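Long-range contact in 5-ketofructose reductase (Gluconobacter sp., PDB 7COK), which probably reduces 5-ketofructose to fructose with a nicotinamide cofactor, as a member of the shikimate dehydrogenase family: residues A25-A38 / W263-L277. Residues are numbered along the deposited sequence; the frame is centred on the assembly and turned at random.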
# COMPACT_ATOMS: atom_id res chain seq x y z
N ALA A 25 -7.37 -5.71 -8.69
CA ALA A 25 -6.86 -6.52 -9.78
C ALA A 25 -7.02 -5.80 -11.11
O ALA A 25 -6.12 -5.79 -11.94
CB ALA A 25 -7.56 -7.87 -9.79
N MET A 26 -8.18 -5.18 -11.30
CA MET A 26 -8.43 -4.45 -12.52
C MET A 26 -7.40 -3.32 -12.72
O MET A 26 -6.74 -3.20 -13.75
CB MET A 26 -9.86 -3.93 -12.53
CG MET A 26 -10.21 -3.20 -13.81
SD MET A 26 -11.81 -2.40 -13.74
CE MET A 26 -11.52 -1.06 -12.59
N VAL A 27 -7.28 -2.47 -11.71
CA VAL A 27 -6.46 -1.29 -11.81
C VAL A 27 -4.98 -1.70 -11.92
O VAL A 27 -4.29 -1.14 -12.74
CB VAL A 27 -6.71 -0.35 -10.61
CG1 VAL A 27 -5.71 0.78 -10.59
CG2 VAL A 27 -8.13 0.20 -10.70
N GLU A 28 -4.53 -2.70 -11.17
CA GLU A 28 -3.12 -3.09 -11.23
C GLU A 28 -2.81 -3.75 -12.56
O GLU A 28 -1.69 -3.59 -13.07
CB GLU A 28 -2.71 -3.95 -10.04
CG GLU A 28 -2.61 -3.11 -8.77
CD GLU A 28 -1.97 -3.83 -7.61
OE1 GLU A 28 -1.90 -5.08 -7.63
OE2 GLU A 28 -1.52 -3.14 -6.67
N ALA A 29 -3.80 -4.42 -13.16
CA ALA A 29 -3.57 -4.97 -14.50
C ALA A 29 -3.29 -3.83 -15.49
O ALA A 29 -2.38 -3.90 -16.34
CB ALA A 29 -4.75 -5.82 -14.93
N GLY A 30 -4.05 -2.74 -15.35
CA GLY A 30 -3.81 -1.51 -16.10
C GLY A 30 -2.45 -0.89 -15.84
O GLY A 30 -1.74 -0.56 -16.78
N TYR A 31 -2.09 -0.76 -14.57
CA TYR A 31 -0.77 -0.23 -14.21
C TYR A 31 0.36 -1.05 -14.87
O TYR A 31 1.30 -0.49 -15.43
CB TYR A 31 -0.55 -0.24 -12.70
CG TYR A 31 -1.34 0.77 -11.87
CD1 TYR A 31 -1.83 1.97 -12.41
CD2 TYR A 31 -1.59 0.52 -10.53
CE1 TYR A 31 -2.52 2.87 -11.61
CE2 TYR A 31 -2.28 1.41 -9.72
CZ TYR A 31 -2.75 2.59 -10.28
OH TYR A 31 -3.47 3.49 -9.50
N HIS A 32 0.24 -2.38 -14.81
CA HIS A 32 1.29 -3.28 -15.30
C HIS A 32 1.40 -3.19 -16.81
O HIS A 32 2.50 -3.12 -17.34
CB HIS A 32 1.01 -4.70 -14.84
CG HIS A 32 2.06 -5.69 -15.26
ND1 HIS A 32 3.28 -5.78 -14.64
CD2 HIS A 32 2.07 -6.61 -16.25
CE1 HIS A 32 4.00 -6.73 -15.21
NE2 HIS A 32 3.28 -7.25 -16.20
N HIS A 33 0.26 -3.10 -17.50
CA HIS A 33 0.24 -3.00 -18.95
C HIS A 33 0.93 -1.71 -19.41
O HIS A 33 1.63 -1.71 -20.45
CB HIS A 33 -1.22 -3.08 -19.46
CG HIS A 33 -1.36 -3.10 -20.96
ND1 HIS A 33 -1.33 -1.95 -21.72
CD2 HIS A 33 -1.55 -4.13 -21.81
CE1 HIS A 33 -1.50 -2.28 -23.00
NE2 HIS A 33 -1.65 -3.59 -23.07
N ALA A 34 0.76 -0.64 -18.64
CA ALA A 34 1.35 0.69 -18.95
C ALA A 34 2.82 0.78 -18.58
O ALA A 34 3.49 1.74 -18.96
CB ALA A 34 0.57 1.82 -18.27
N GLY A 35 3.29 -0.21 -17.82
CA GLY A 35 4.65 -0.21 -17.27
C GLY A 35 4.83 0.83 -16.19
O GLY A 35 5.94 1.35 -15.98
N LEU A 36 3.74 1.12 -15.48
CA LEU A 36 3.72 2.17 -14.47
C LEU A 36 4.04 1.51 -13.15
O LEU A 36 3.44 0.48 -12.79
CB LEU A 36 2.34 2.82 -14.41
CG LEU A 36 2.13 4.34 -14.50
CD1 LEU A 36 0.78 4.69 -13.87
CD2 LEU A 36 3.25 5.14 -13.86
N ASP A 37 5.02 2.08 -12.44
CA ASP A 37 5.35 1.58 -11.12
C ASP A 37 4.40 2.20 -10.10
O ASP A 37 4.71 3.17 -9.41
CB ASP A 37 6.81 1.81 -10.76
CG ASP A 37 7.15 1.31 -9.36
OD1 ASP A 37 6.39 0.46 -8.83
OD2 ASP A 37 8.16 1.78 -8.79
N ALA A 38 3.20 1.64 -10.06
CA ALA A 38 2.11 2.13 -9.21
C ALA A 38 1.44 0.92 -8.60
O ALA A 38 1.46 -0.18 -9.17
CB ALA A 38 1.12 2.98 -10.02
N TRP A 263 -6.08 10.70 -10.86
CA TRP A 263 -4.95 10.52 -9.94
C TRP A 263 -3.58 10.79 -10.53
O TRP A 263 -2.70 11.37 -9.86
CB TRP A 263 -4.95 9.09 -9.41
CG TRP A 263 -6.12 8.74 -8.55
CD1 TRP A 263 -6.93 9.60 -7.86
CD2 TRP A 263 -6.53 7.43 -8.21
NE1 TRP A 263 -7.87 8.88 -7.16
CE2 TRP A 263 -7.64 7.54 -7.34
CE3 TRP A 263 -6.09 6.15 -8.59
CZ2 TRP A 263 -8.31 6.42 -6.83
CZ3 TRP A 263 -6.74 5.05 -8.08
CH2 TRP A 263 -7.85 5.19 -7.21
N LEU A 264 -3.38 10.33 -11.77
CA LEU A 264 -2.01 10.19 -12.30
C LEU A 264 -1.80 10.77 -13.67
O LEU A 264 -0.67 10.74 -14.18
CB LEU A 264 -1.60 8.72 -12.33
CG LEU A 264 -1.21 8.16 -10.97
CD1 LEU A 264 -1.13 6.65 -11.08
CD2 LEU A 264 0.10 8.78 -10.50
N GLY A 265 -2.86 11.27 -14.30
CA GLY A 265 -2.76 11.83 -15.64
C GLY A 265 -2.40 10.83 -16.73
O GLY A 265 -1.84 11.22 -17.74
N ARG A 266 -2.70 9.55 -16.50
CA ARG A 266 -2.50 8.47 -17.48
C ARG A 266 -3.84 7.83 -17.79
O ARG A 266 -4.68 7.68 -16.88
CB ARG A 266 -1.56 7.38 -16.96
CG ARG A 266 -0.11 7.55 -17.32
CD ARG A 266 0.62 8.00 -16.07
NE ARG A 266 1.98 8.42 -16.38
CZ ARG A 266 2.63 9.37 -15.74
NH1 ARG A 266 2.05 10.05 -14.75
NH2 ARG A 266 3.87 9.64 -16.12
N THR A 267 -4.03 7.44 -19.05
CA THR A 267 -5.21 6.71 -19.50
C THR A 267 -4.80 5.24 -19.63
O THR A 267 -4.03 4.88 -20.55
CB THR A 267 -5.73 7.28 -20.84
OG1 THR A 267 -6.15 8.63 -20.63
CG2 THR A 267 -6.90 6.46 -21.41
N LEU A 268 -5.27 4.40 -18.70
CA LEU A 268 -4.96 2.97 -18.74
C LEU A 268 -5.68 2.25 -19.88
O LEU A 268 -6.65 2.77 -20.44
CB LEU A 268 -5.22 2.28 -17.39
CG LEU A 268 -4.51 2.91 -16.18
CD1 LEU A 268 -4.93 2.16 -14.93
CD2 LEU A 268 -2.99 3.01 -16.34
N ASP A 269 -5.19 1.05 -20.19
CA ASP A 269 -5.72 0.25 -21.28
C ASP A 269 -7.03 -0.44 -20.85
O ASP A 269 -7.02 -1.31 -19.96
CB ASP A 269 -4.67 -0.79 -21.68
CG ASP A 269 -5.08 -1.62 -22.87
OD1 ASP A 269 -5.03 -1.09 -24.00
OD2 ASP A 269 -5.45 -2.79 -22.68
N SER A 270 -8.13 -0.07 -21.50
CA SER A 270 -9.44 -0.67 -21.19
C SER A 270 -9.51 -2.16 -21.46
O SER A 270 -10.13 -2.89 -20.68
CB SER A 270 -10.60 0.04 -21.91
OG SER A 270 -10.74 1.38 -21.49
N ALA A 271 -8.90 -2.62 -22.56
CA ALA A 271 -8.97 -4.04 -22.93
C ALA A 271 -8.43 -4.97 -21.83
O ALA A 271 -9.08 -5.95 -21.47
CB ALA A 271 -8.30 -4.31 -24.28
N VAL A 272 -7.26 -4.65 -21.27
CA VAL A 272 -6.69 -5.53 -20.26
C VAL A 272 -7.44 -5.43 -18.92
O VAL A 272 -7.58 -6.45 -18.22
CB VAL A 272 -5.17 -5.35 -20.09
CG1 VAL A 272 -4.54 -6.50 -19.32
CG2 VAL A 272 -4.51 -5.33 -21.43
N MET A 273 -7.98 -4.25 -18.64
CA MET A 273 -8.78 -4.08 -17.44
C MET A 273 -10.05 -4.93 -17.54
O MET A 273 -10.40 -5.66 -16.60
CB MET A 273 -9.09 -2.61 -17.23
CG MET A 273 -7.83 -1.84 -16.88
SD MET A 273 -8.08 -0.07 -16.88
CE MET A 273 -8.90 0.12 -15.29
N ALA A 274 -10.70 -4.86 -18.70
CA ALA A 274 -11.91 -5.63 -18.97
C ALA A 274 -11.68 -7.12 -18.91
O ALA A 274 -12.42 -7.84 -18.26
CB ALA A 274 -12.49 -5.25 -20.31
N GLN A 275 -10.61 -7.57 -19.58
CA GLN A 275 -10.29 -9.00 -19.57
C GLN A 275 -10.01 -9.51 -18.17
O GLN A 275 -10.43 -10.61 -17.82
CB GLN A 275 -9.16 -9.35 -20.56
CG GLN A 275 -9.00 -10.87 -20.81
CD GLN A 275 -10.30 -11.59 -21.22
OE1 GLN A 275 -11.16 -11.03 -21.88
NE2 GLN A 275 -10.44 -12.84 -20.80
N THR A 276 -9.37 -8.67 -17.34
CA THR A 276 -9.12 -9.02 -15.93
C THR A 276 -10.44 -9.27 -15.16
O THR A 276 -10.56 -10.27 -14.43
CB THR A 276 -8.29 -7.90 -15.27
OG1 THR A 276 -7.04 -7.80 -15.94
CG2 THR A 276 -8.04 -8.17 -13.79
N LEU A 277 -11.42 -8.39 -15.33
CA LEU A 277 -12.74 -8.58 -14.74
C LEU A 277 -13.47 -9.79 -15.33
O LEU A 277 -14.08 -10.57 -14.58
CB LEU A 277 -13.59 -7.31 -14.90
CG LEU A 277 -13.25 -6.05 -14.11
CD1 LEU A 277 -14.34 -5.03 -14.43
CD2 LEU A 277 -13.20 -6.31 -12.61
O HOH W 1 -2.65 0.23 -19.27
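Ala25 meets Thr276 where helix 25-34 runs roughly antiparallel to helix 270-277, their axes 143° apart. Thr276 CG2 lies 3.6 Å from Ala25 O. Met26 is the larger apolar link. With CG anti to the backbone N (chi1 -178°), its chain crosses those of Met273 and Leu277. Its CG packs 3.6 Å from Met273 CB. The extended chi1 and chi2 carry SD to Leu277 CD1, and the bend at chi3 brings CE to Met273 CE. Ala29 CB faces Thr276 OG1, a hydroxyl already bonded back to Val272 O. At Gly30 the backbone itself is covered by Leu268 and Met273; a CB there would clash with Leu268 CD1. A water joins Gly30 O to Asp269 N, 2.8 Å from each. Tyr31 rests against Leu268 CD1 and Leu264 CD1. Its OH, bonded to Thr11, sits at the edge of the Trp263 ring. His33 lies flat on the Asp269 side chain: ring and carboxylate planes are 13° apart, and Asp269 CB is 3.9 Å from the ring centroid. Asp269 OD2 also N-caps helix 270-277, accepting from Val272 N at 3.0 Å. With an alanine in its place, Val272 N is likely to lose its capping acceptor and the His33 ring the carboxylate it lies on. Leu36 CD1 closes the far end on Leu264 CD1, 3.9 Å away. No direct hydrogen bond crosses the contact, so apolar packing, the stacked His33 and Asp269, and one bridging water join the C-terminal helices to the substrate-binding domain.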